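Local coordinates for hypothetical protein RBSTP0775 (PDB 1RZ3) that is of unknown function but is probably an ATP-binding kinase related to uridine kinase and phosphoribulokinase, at residues D59-R68 with L105-H115; G132-W140 with Y183-A193. All coordinates share one frame; numbering follows the deposited sequence.

Interaction 1 (D59-R68 with L105-H115)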
loop_
_atom_site.group_PDB
_atom_site.type_symbol
_atom_site.label_atom_id
_atom_site.label_comp_id
_atom_site.label_asym_id
_atom_site.label_seq_id
_atom_site.Cartn_x
_atom_site.Cartn_y
_atom_site.Cartn_z
ATOM N N ASP A 59 1.345 6.411 0.516
ATOM C CA ASP A 59 1.682 7.653 1.215
ATOM C C ASP A 59 1.580 8.849 0.268
ATOM O O ASP A 59 1.540 9.995 0.713
ATOM C CB ASP A 59 3.087 7.591 1.815
ATOM C CG ASP A 59 3.173 6.642 2.994
ATOM O OD1 ASP A 59 2.224 6.620 3.809
ATOM O OD2 ASP A 59 4.190 5.925 3.111
ATOM N N ASP A 60 1.546 8.580 -1.036
ATOM C CA ASP A 60 1.413 9.647 -2.032
ATOM C C ASP A 60 -0.031 10.138 -2.062
ATOM O O ASP A 60 -0.312 11.247 -2.524
ATOM C CB ASP A 60 1.708 9.148 -3.458
ATOM C CG ASP A 60 3.177 8.864 -3.712
ATOM O OD1 ASP A 60 4.036 9.522 -3.096
ATOM O OD2 ASP A 60 3.466 7.991 -4.560
ATOM N N HIS A 61 -0.952 9.320 -1.565
ATOM C CA HIS A 61 -2.361 9.679 -1.667
ATOM C C HIS A 61 -3.126 10.007 -0.396
ATOM O O HIS A 61 -4.297 9.648 -0.255
ATOM C CB HIS A 61 -3.073 8.574 -2.444
ATOM C CG HIS A 61 -2.363 8.188 -3.704
ATOM N ND1 HIS A 61 -2.205 9.058 -4.762
ATOM C CD2 HIS A 61 -1.706 7.055 -4.048
ATOM C CE1 HIS A 61 -1.479 8.478 -5.702
ATOM N NE2 HIS A 61 -1.163 7.263 -5.295
ATOM N N ILE A 62 -2.465 10.702 0.519
ATOM C CA ILE A 62 -3.094 11.102 1.768
ATOM C C ILE A 62 -3.640 12.523 1.626
ATOM O O ILE A 62 -3.317 13.234 0.664
ATOM C CB ILE A 62 -2.092 11.059 2.934
ATOM C CG1 ILE A 62 -0.908 11.989 2.647
ATOM C CG2 ILE A 62 -1.612 9.631 3.148
ATOM C CD1 ILE A 62 0.044 12.137 3.804
ATOM N N VAL A 63 -4.474 12.925 2.581
ATOM C CA VAL A 63 -5.069 14.253 2.580
ATOM C C VAL A 63 -4.135 15.293 3.193
ATOM O O VAL A 63 -3.112 14.954 3.779
ATOM C CB VAL A 63 -6.398 14.257 3.360
ATOM C CG1 VAL A 63 -7.373 13.276 2.722
ATOM C CG2 VAL A 63 -6.148 13.884 4.821
ATOM N N GLU A 64 -4.501 16.564 3.048
ATOM C CA GLU A 64 -3.713 17.676 3.581
ATOM C C GLU A 64 -3.654 17.626 5.112
ATOM O O GLU A 64 -4.527 17.038 5.752
ATOM C CB GLU A 64 -4.338 19.000 3.138
ATOM C CG GLU A 64 -5.794 19.127 3.549
ATOM C CD GLU A 64 -6.500 20.296 2.895
ATOM O OE1 GLU A 64 -6.110 21.454 3.153
ATOM O OE2 GLU A 64 -7.451 20.049 2.123
ATOM N N ARG A 65 -2.631 18.254 5.686
ATOM C CA ARG A 65 -2.455 18.281 7.140
ATOM C C ARG A 65 -3.719 18.734 7.865
ATOM O O ARG A 65 -4.138 18.125 8.849
ATOM C CB ARG A 65 -1.307 19.222 7.522
ATOM C CG ARG A 65 0.064 18.787 7.038
ATOM C CD ARG A 65 1.113 19.856 7.326
ATOM N NE ARG A 65 2.404 19.526 6.729
ATOM C CZ ARG A 65 3.449 20.347 6.690
ATOM N NH1 ARG A 65 3.367 21.564 7.216
ATOM N NH2 ARG A 65 4.582 19.953 6.122
ATOM N N ALA A 66 -4.322 19.807 7.369
ATOM C CA ALA A 66 -5.527 20.361 7.969
ATOM C C ALA A 66 -6.649 19.343 8.145
ATOM O O ALA A 66 -7.532 19.532 8.982
ATOM C CB ALA A 66 -6.021 21.539 7.137
ATOM N N LYS A 67 -6.617 18.262 7.369
ATOM C CA LYS A 67 -7.661 17.247 7.464
ATOM C C LYS A 67 -7.286 16.017 8.287
ATOM O O LYS A 67 -8.145 15.196 8.603
ATOM C CB LYS A 67 -8.101 16.803 6.065
ATOM C CG LYS A 67 -8.784 17.895 5.258
ATOM C CD LYS A 67 -9.367 17.350 3.964
ATOM C CE LYS A 67 -10.084 18.444 3.186
ATOM N NZ LYS A 67 -10.720 17.925 1.944
ATOM N N ARG A 68 -6.014 15.885 8.638
ATOM C CA ARG A 68 -5.577 14.731 9.414
ATOM C C ARG A 68 -4.842 15.110 10.698
ATOM O O ARG A 68 -4.344 14.242 11.412
ATOM C CB ARG A 68 -4.702 13.824 8.543
ATOM C CG ARG A 68 -3.483 14.512 7.965
ATOM C CD ARG A 68 -2.921 13.733 6.785
ATOM N NE ARG A 68 -1.815 14.444 6.156
ATOM C CZ ARG A 68 -0.572 14.445 6.619
ATOM N NH1 ARG A 68 -0.275 13.761 7.713
ATOM N NH2 ARG A 68 0.369 15.139 5.995
ATOM N N LEU A 105 -4.563 11.132 -10.535
ATOM C CA LEU A 105 -4.799 11.255 -9.106
ATOM C C LEU A 105 -4.035 12.411 -8.485
ATOM O O LEU A 105 -3.022 12.868 -9.025
ATOM C CB LEU A 105 -4.353 9.970 -8.406
ATOM C CG LEU A 105 -4.829 8.620 -8.946
ATOM C CD1 LEU A 105 -3.932 7.513 -8.419
ATOM C CD2 LEU A 105 -6.272 8.383 -8.543
ATOM N N PRO A 106 -4.520 12.905 -7.337
ATOM C CA PRO A 106 -3.839 14.006 -6.658
ATOM C C PRO A 106 -2.683 13.389 -5.877
ATOM O O PRO A 106 -2.886 12.490 -5.059
ATOM C CB PRO A 106 -4.927 14.578 -5.752
ATOM C CG PRO A 106 -5.727 13.361 -5.390
ATOM C CD PRO A 106 -5.834 12.636 -6.722
ATOM N N PHE A 107 -1.467 13.835 -6.160
ATOM C CA PHE A 107 -0.297 13.323 -5.466
ATOM C C PHE A 107 0.118 14.320 -4.392
ATOM O O PHE A 107 0.325 15.498 -4.677
ATOM C CB PHE A 107 0.840 13.080 -6.461
ATOM C CG PHE A 107 0.725 11.766 -7.194
ATOM C CD1 PHE A 107 1.468 10.663 -6.786
ATOM C CD2 PHE A 107 -0.143 11.626 -8.271
ATOM C CE1 PHE A 107 1.353 9.433 -7.441
ATOM C CE2 PHE A 107 -0.270 10.405 -8.934
ATOM C CZ PHE A 107 0.484 9.303 -8.515
ATOM N N TYR A 108 0.230 13.841 -3.159
ATOM C CA TYR A 108 0.584 14.696 -2.034
ATOM C C TYR A 108 2.070 15.008 -1.888
ATOM O O TYR A 108 2.917 14.113 -1.921
ATOM C CB TYR A 108 0.088 14.068 -0.732
ATOM C CG TYR A 108 0.275 14.948 0.479
ATOM C CD1 TYR A 108 -0.423 16.147 0.603
ATOM C CD2 TYR A 108 1.135 14.572 1.511
ATOM C CE1 TYR A 108 -0.278 16.950 1.729
ATOM C CE2 TYR A 108 1.292 15.372 2.646
ATOM C CZ TYR A 108 0.580 16.558 2.745
ATOM O OH TYR A 108 0.708 17.347 3.863
ATOM N N ASP A 109 2.371 16.293 -1.718
ATOM C CA ASP A 109 3.740 16.750 -1.519
ATOM C C ASP A 109 3.841 17.054 -0.029
ATOM O O ASP A 109 3.292 18.047 0.448
ATOM C CB ASP A 109 4.017 18.022 -2.324
ATOM C CG ASP A 109 5.488 18.402 -2.321
ATOM O OD1 ASP A 109 6.077 18.509 -1.224
ATOM O OD2 ASP A 109 6.058 18.595 -3.416
ATOM N N HIS A 110 4.529 16.179 0.697
ATOM C CA HIS A 110 4.699 16.301 2.142
ATOM C C HIS A 110 5.365 17.603 2.593
ATOM O O HIS A 110 5.009 18.161 3.633
ATOM C CB HIS A 110 5.502 15.104 2.657
ATOM C CG HIS A 110 4.893 13.779 2.312
ATOM N ND1 HIS A 110 3.748 13.303 2.916
ATOM C CD2 HIS A 110 5.248 12.844 1.398
ATOM C CE1 HIS A 110 3.426 12.135 2.391
ATOM N NE2 HIS A 110 4.319 11.833 1.465
ATOM N N GLU A 111 6.325 18.087 1.812
ATOM C CA GLU A 111 7.036 19.318 2.149
ATOM C C GLU A 111 6.167 20.568 2.049
ATOM O O GLU A 111 6.145 21.388 2.965
ATOM C CB GLU A 111 8.260 19.484 1.245
ATOM C CG GLU A 111 9.274 18.359 1.356
ATOM C CD GLU A 111 10.465 18.556 0.435
ATOM O OE1 GLU A 111 10.261 18.626 -0.797
ATOM O OE2 GLU A 111 11.608 18.642 0.942
ATOM N N THR A 112 5.451 20.711 0.939
ATOM C CA THR A 112 4.602 21.878 0.720
ATOM C C THR A 112 3.158 21.696 1.176
ATOM O O THR A 112 2.359 22.627 1.093
ATOM C CB THR A 112 4.578 22.264 -0.769
ATOM O OG1 THR A 112 3.997 21.195 -1.528
ATOM C CG2 THR A 112 5.990 22.530 -1.275
ATOM N N ASP A 113 2.826 20.502 1.656
ATOM C CA ASP A 113 1.469 20.204 2.106
ATOM C C ASP A 113 0.445 20.610 1.044
ATOM O O ASP A 113 -0.566 21.241 1.340
ATOM C CB ASP A 113 1.179 20.914 3.436
ATOM C CG ASP A 113 -0.227 20.642 3.953
ATOM O OD1 ASP A 113 -0.665 19.470 3.932
ATOM O OD2 ASP A 113 -0.896 21.605 4.390
ATOM N N THR A 114 0.724 20.236 -0.202
ATOM C CA THR A 114 -0.166 20.535 -1.317
ATOM C C THR A 114 -0.277 19.308 -2.215
ATOM O O THR A 114 0.547 18.399 -2.134
ATOM C CB THR A 114 0.375 21.698 -2.174
ATOM O OG1 THR A 114 1.646 21.334 -2.727
ATOM C CG2 THR A 114 0.538 22.954 -1.328
ATOM N N HIS A 115 -1.300 19.284 -3.062
ATOM C CA HIS A 115 -1.486 18.179 -3.996
ATOM C C HIS A 115 -1.368 18.677 -5.429
ATOM O O HIS A 115 -1.637 19.841 -5.718
ATOM C CB HIS A 115 -2.868 17.540 -3.841
ATOM C CG HIS A 115 -3.090 16.878 -2.519
ATOM N ND1 HIS A 115 -3.379 17.584 -1.370
ATOM C CD2 HIS A 115 -3.107 15.569 -2.171
ATOM C CE1 HIS A 115 -3.569 16.737 -0.374
ATOM N NE2 HIS A 115 -3.410 15.508 -0.833
HETATM O O HOH W 1 3.524 12.294 -3.996
HETATM O O HOH W 2 5.168 9.389 -0.730
HETATM O O HOH W 3 3.292 17.177 6.009
HETATM O O HOH W 4 -3.295 21.618 5.347
#
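Tyr108 packs its ring obliquely against the Ile62 side chain, whose CG1 and CD1 both sit 3.5 Å from Tyr108 CD2. With CG anti to the backbone N (chi1 -174°), the phenol reaches along segment 59-68, and its hydroxyl joins two segments' polar groups: it donates to Asp113 OD1 and accepts from Arg68 NH2 at 3.1 Å, with Tyr108 OH lying near the plane of the guanidinium, which stands nearly perpendicular to the ring. The same Asp113 OD1 takes the backbone N of Arg65 on its syn side, 2.9 Å away and almost straight, so one carboxylate oxygen is gripped by two donors. Arg65 then lays its guanidinium over Asp113 CB, and its NH2 bonds to His110 O. His115 NE2 points in its ring plane at Ile62 O, 2.7 Å off, while Tyr108 N binds Asp60 O. At the far end His61 turns the edge of its imidazole to the face of Phe107, a T-shaped pair with planes at 64° and His61 CE1 3.5 Å from Phe107 CE1. The partner is a two-stranded antiparallel beta hairpin, 102-109 with 114-121, whose turn carries an Asx motif at Asp109 and a G1 beta bulge opposite it.

Interaction 2 (G132-W140 with Y183-A193)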
loop_
_atom_site.group_PDB
_atom_site.type_symbol
_atom_site.label_atom_id
_atom_site.label_comp_id
_atom_site.label_asym_id
_atom_site.label_seq_id
_atom_site.Cartn_x
_atom_site.Cartn_y
_atom_site.Cartn_z
ATOM N N GLY A 132 1.732 0.122 1.103
ATOM C CA GLY A 132 1.294 1.132 2.049
ATOM C C GLY A 132 0.824 0.528 3.350
ATOM O O GLY A 132 0.797 -0.692 3.503
ATOM N N VAL A 133 0.458 1.378 4.302
ATOM C CA VAL A 133 -0.030 0.891 5.582
ATOM C C VAL A 133 -1.545 0.711 5.511
ATOM O O VAL A 133 -2.223 1.391 4.733
ATOM C CB VAL A 133 0.317 1.879 6.723
ATOM C CG1 VAL A 133 -0.328 3.223 6.463
ATOM C CG2 VAL A 133 -0.135 1.315 8.055
ATOM N N PHE A 134 -2.057 -0.221 6.309
ATOM C CA PHE A 134 -3.483 -0.511 6.388
ATOM C C PHE A 134 -4.096 -0.850 5.026
ATOM O O PHE A 134 -5.208 -0.422 4.734
ATOM C CB PHE A 134 -4.244 0.689 6.980
ATOM C CG PHE A 134 -3.582 1.312 8.186
ATOM C CD1 PHE A 134 -3.162 0.528 9.257
ATOM C CD2 PHE A 134 -3.409 2.696 8.261
ATOM C CE1 PHE A 134 -2.579 1.108 10.391
ATOM C CE2 PHE A 134 -2.827 3.293 9.393
ATOM C CZ PHE A 134 -2.412 2.494 10.459
ATOM N N LEU A 135 -3.385 -1.615 4.203
ATOM C CA LEU A 135 -3.892 -1.971 2.878
ATOM C C LEU A 135 -5.069 -2.933 2.898
ATOM O O LEU A 135 -5.879 -2.948 1.972
ATOM C CB LEU A 135 -2.794 -2.617 2.031
ATOM C CG LEU A 135 -1.634 -1.781 1.499
ATOM C CD1 LEU A 135 -0.849 -2.644 0.501
ATOM C CD2 LEU A 135 -2.156 -0.522 0.808
ATOM N N GLN A 136 -5.154 -3.751 3.943
ATOM C CA GLN A 136 -6.213 -4.740 4.024
ATOM C C GLN A 136 -7.491 -4.313 4.722
ATOM O O GLN A 136 -8.219 -5.144 5.264
ATOM C CB GLN A 136 -5.654 -6.025 4.636
ATOM C CG GLN A 136 -4.562 -6.629 3.762
ATOM C CD GLN A 136 -3.982 -7.897 4.333
ATOM O OE1 GLN A 136 -3.103 -7.868 5.204
ATOM N NE2 GLN A 136 -4.478 -9.024 3.858
ATOM N N ARG A 137 -7.779 -3.015 4.711
ATOM C CA ARG A 137 -9.026 -2.573 5.308
ATOM C C ARG A 137 -10.119 -3.144 4.391
ATOM O O ARG A 137 -9.907 -3.312 3.186
ATOM C CB ARG A 137 -9.083 -1.042 5.409
ATOM C CG ARG A 137 -8.749 -0.273 4.156
ATOM C CD ARG A 137 -8.892 1.237 4.405
ATOM N NE ARG A 137 -7.696 1.884 4.950
ATOM C CZ ARG A 137 -7.673 2.604 6.071
ATOM N NH1 ARG A 137 -8.779 2.768 6.790
ATOM N NH2 ARG A 137 -6.554 3.203 6.453
ATOM N N LYS A 138 -11.268 -3.466 4.973
ATOM C CA LYS A 138 -12.375 -4.088 4.246
ATOM C C LYS A 138 -12.753 -3.511 2.887
ATOM O O LYS A 138 -13.126 -4.252 1.978
ATOM C CB LYS A 138 -13.619 -4.127 5.135
ATOM C CG LYS A 138 -14.119 -2.762 5.561
ATOM C CD LYS A 138 -15.352 -2.885 6.457
ATOM C CE LYS A 138 -15.860 -1.516 6.904
ATOM N NZ LYS A 138 -14.825 -0.737 7.649
ATOM N N GLU A 139 -12.664 -2.194 2.749
ATOM C CA GLU A 139 -13.023 -1.532 1.505
ATOM C C GLU A 139 -12.104 -1.844 0.322
ATOM O O GLU A 139 -12.564 -1.916 -0.826
ATOM C CB GLU A 139 -13.053 -0.012 1.715
ATOM C CG GLU A 139 -14.092 0.508 2.711
ATOM C CD GLU A 139 -13.752 0.239 4.176
ATOM O OE1 GLU A 139 -12.570 0.003 4.509
ATOM O OE2 GLU A 139 -14.683 0.288 5.009
ATOM N N TRP A 140 -10.814 -2.027 0.601
ATOM C CA TRP A 140 -9.827 -2.276 -0.448
ATOM C C TRP A 140 -9.488 -3.742 -0.727
ATOM O O TRP A 140 -9.150 -4.104 -1.856
ATOM C CB TRP A 140 -8.541 -1.509 -0.124
ATOM C CG TRP A 140 -8.746 -0.024 0.077
ATOM C CD1 TRP A 140 -9.804 0.731 -0.357
ATOM C CD2 TRP A 140 -7.832 0.890 0.696
ATOM N NE1 TRP A 140 -9.600 2.057 -0.050
ATOM C CE2 TRP A 140 -8.399 2.183 0.596
ATOM C CE3 TRP A 140 -6.586 0.743 1.319
ATOM C CZ2 TRP A 140 -7.762 3.320 1.099
ATOM C CZ3 TRP A 140 -5.950 1.873 1.817
ATOM C CH2 TRP A 140 -6.539 3.146 1.704
ATOM N N TYR A 183 -5.578 -1.616 13.898
ATOM C CA TYR A 183 -5.572 -2.342 12.630
ATOM C C TYR A 183 -5.382 -3.841 12.851
ATOM O O TYR A 183 -6.156 -4.662 12.346
ATOM C CB TYR A 183 -4.455 -1.794 11.737
ATOM C CG TYR A 183 -4.342 -2.463 10.383
ATOM C CD1 TYR A 183 -5.448 -2.566 9.538
ATOM C CD2 TYR A 183 -3.117 -2.946 9.928
ATOM C CE1 TYR A 183 -5.334 -3.134 8.269
ATOM C CE2 TYR A 183 -2.992 -3.514 8.656
ATOM C CZ TYR A 183 -4.107 -3.603 7.834
ATOM O OH TYR A 183 -3.997 -4.157 6.578
ATOM N N LEU A 184 -4.353 -4.188 13.617
ATOM C CA LEU A 184 -4.039 -5.582 13.907
ATOM C C LEU A 184 -5.192 -6.325 14.567
ATOM O O LEU A 184 -5.449 -7.484 14.253
ATOM C CB LEU A 184 -2.798 -5.663 14.804
ATOM C CG LEU A 184 -1.470 -5.262 14.154
ATOM C CD1 LEU A 184 -0.390 -5.125 15.218
ATOM C CD2 LEU A 184 -1.076 -6.307 13.111
ATOM N N GLU A 185 -5.889 -5.657 15.477
ATOM C CA GLU A 185 -6.998 -6.282 16.182
ATOM C C GLU A 185 -8.294 -6.349 15.381
ATOM O O GLU A 185 -9.009 -7.347 15.440
ATOM C CB GLU A 185 -7.262 -5.549 17.499
ATOM C CG GLU A 185 -8.446 -6.096 18.275
ATOM C CD GLU A 185 -8.624 -5.421 19.620
ATOM O OE1 GLU A 185 -8.848 -4.192 19.646
ATOM O OE2 GLU A 185 -8.537 -6.123 20.651
ATOM N N THR A 186 -8.593 -5.295 14.630
ATOM C CA THR A 186 -9.824 -5.258 13.858
ATOM C C THR A 186 -9.762 -5.979 12.510
ATOM O O THR A 186 -10.717 -6.651 12.131
ATOM C CB THR A 186 -10.297 -3.797 13.624
ATOM O OG1 THR A 186 -9.337 -3.094 12.831
ATOM C CG2 THR A 186 -10.457 -3.072 14.953
ATOM N N GLU A 187 -8.646 -5.855 11.795
ATOM C CA GLU A 187 -8.524 -6.492 10.484
ATOM C C GLU A 187 -7.653 -7.751 10.412
ATOM O O GLU A 187 -7.682 -8.462 9.405
ATOM C CB GLU A 187 -8.039 -5.464 9.453
ATOM C CG GLU A 187 -8.946 -4.246 9.329
ATOM C CD GLU A 187 -10.286 -4.548 8.662
ATOM O OE1 GLU A 187 -10.677 -5.735 8.571
ATOM O OE2 GLU A 187 -10.955 -3.584 8.230
ATOM N N GLU A 188 -6.887 -8.033 11.464
ATOM C CA GLU A 188 -6.029 -9.223 11.488
ATOM C C GLU A 188 -5.271 -9.398 10.166
ATOM O O GLU A 188 -5.345 -10.452 9.528
ATOM C CB GLU A 188 -6.880 -10.467 11.753
ATOM C CG GLU A 188 -7.615 -10.453 13.082
ATOM C CD GLU A 188 -8.640 -11.566 13.191
ATOM O OE1 GLU A 188 -9.707 -11.460 12.547
ATOM O OE2 GLU A 188 -8.377 -12.551 13.912
ATOM N N PRO A 189 -4.516 -8.370 9.749
ATOM C CA PRO A 189 -3.744 -8.397 8.503
ATOM C C PRO A 189 -2.746 -9.542 8.373
ATOM O O PRO A 189 -2.488 -10.019 7.271
ATOM C CB PRO A 189 -3.065 -7.028 8.490
ATOM C CG PRO A 189 -2.876 -6.735 9.954
ATOM C CD PRO A 189 -4.206 -7.158 10.529
ATOM N N ILE A 190 -2.180 -9.983 9.491
ATOM C CA ILE A 190 -1.215 -11.072 9.444
ATOM C C ILE A 190 -1.905 -12.384 9.083
ATOM O O ILE A 190 -1.370 -13.189 8.323
ATOM C CB ILE A 190 -0.465 -11.200 10.790
ATOM C CG1 ILE A 190 0.284 -9.891 11.068
ATOM C CG2 ILE A 190 0.507 -12.374 10.743
ATOM C CD1 ILE A 190 1.070 -9.867 12.369
ATOM N N LYS A 191 -3.104 -12.586 9.614
ATOM C CA LYS A 191 -3.880 -13.784 9.326
ATOM C C LYS A 191 -4.453 -13.718 7.905
ATOM O O LYS A 191 -4.554 -14.730 7.211
ATOM C CB LYS A 191 -5.030 -13.906 10.326
ATOM C CG LYS A 191 -5.909 -15.134 10.132
ATOM C CD LYS A 191 -7.124 -15.113 11.070
ATOM C CE LYS A 191 -6.718 -14.975 12.538
ATOM N NZ LYS A 191 -5.876 -16.115 13.013
ATOM N N ARG A 192 -4.825 -12.516 7.479
ATOM C CA ARG A 192 -5.409 -12.321 6.158
ATOM C C ARG A 192 -4.426 -12.404 5.001
ATOM O O ARG A 192 -4.810 -12.779 3.891
ATOM C CB ARG A 192 -6.121 -10.968 6.098
ATOM C CG ARG A 192 -7.437 -10.907 6.854
ATOM C CD ARG A 192 -8.063 -9.530 6.720
ATOM N NE ARG A 192 -9.311 -9.438 7.467
ATOM C CZ ARG A 192 -10.467 -9.951 7.063
ATOM N NH1 ARG A 192 -10.540 -10.590 5.900
ATOM N NH2 ARG A 192 -11.545 -9.844 7.836
ATOM N N ALA A 193 -3.169 -12.056 5.253
ATOM C CA ALA A 193 -2.154 -12.052 4.206
ATOM C C ALA A 193 -1.955 -13.389 3.500
ATOM O O ALA A 193 -2.063 -14.456 4.106
ATOM C CB ALA A 193 -0.811 -11.556 4.781
#
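Tyr183 leaves its helix with Tyr183 CB 3.6 Å from Phe134 CD1, and Tyr183 CG is closer still to that atom, at 3.4 Å. The rings meet edge-to-face, the edge of Phe134 directed at the face of Tyr183 with planes 74° apart. Farther along, CE1 and CZ pass under Phe134 CA, which makes a CH-pi contact 3.8 Å from the centroid of the Tyr183 ring, while Pro189 CD lies over the opposite face. A chi1 of -180°, with CG opposite the backbone N, carries the ring across to the 134-137 type I turn, where Tyr183 OH accepts from Gln136 N at 2.9 Å and touches Gln136 CB; the hydroxyl is also hydrogen-bonded to Asp28. A phenylalanine in its place would probably leave Gln136 N and Asp28 without the hydroxyl they share. One helical turn on, Glu187 bends at chi2 and brings OE2 to Lys138 N, 3.3 Å away, approached from above the carboxylate plane, while OE1 forms a salt bridge with Arg141. The Gln136 side chain extends past Pro189 toward Arg192 CB. The contact thus seats the loop that follows strand 127-132 of the parallel sheet against the end of helix 169-187 and the short helix 189-192, with Tyr79 and Tyr80 of helix 75-82 edge-to-face to Phe134.

Both contacts involve chain that follows a strand of the parallel sheet, yet they sit at different depths. Interaction 2 is mostly buried, its centre about 11 Å from the centre of the chain, and joins the loop after an inner strand to helices 169-187 and 189-192. Interaction 1, its centre about 16 Å from that of the chain, is only partly buried and sets the chain after edge strand 53-57 on the beta hairpin. Both have an edge-to-face aromatic pair, but waters bridge the two segments in the outer contact, while the inner one combines ring packing with backbone N-H bonds to Tyr183 and Glu187. Their nearest atoms are about 5 Å apart, but Trp84 contacts Ile62 in one and Phe134 in the other.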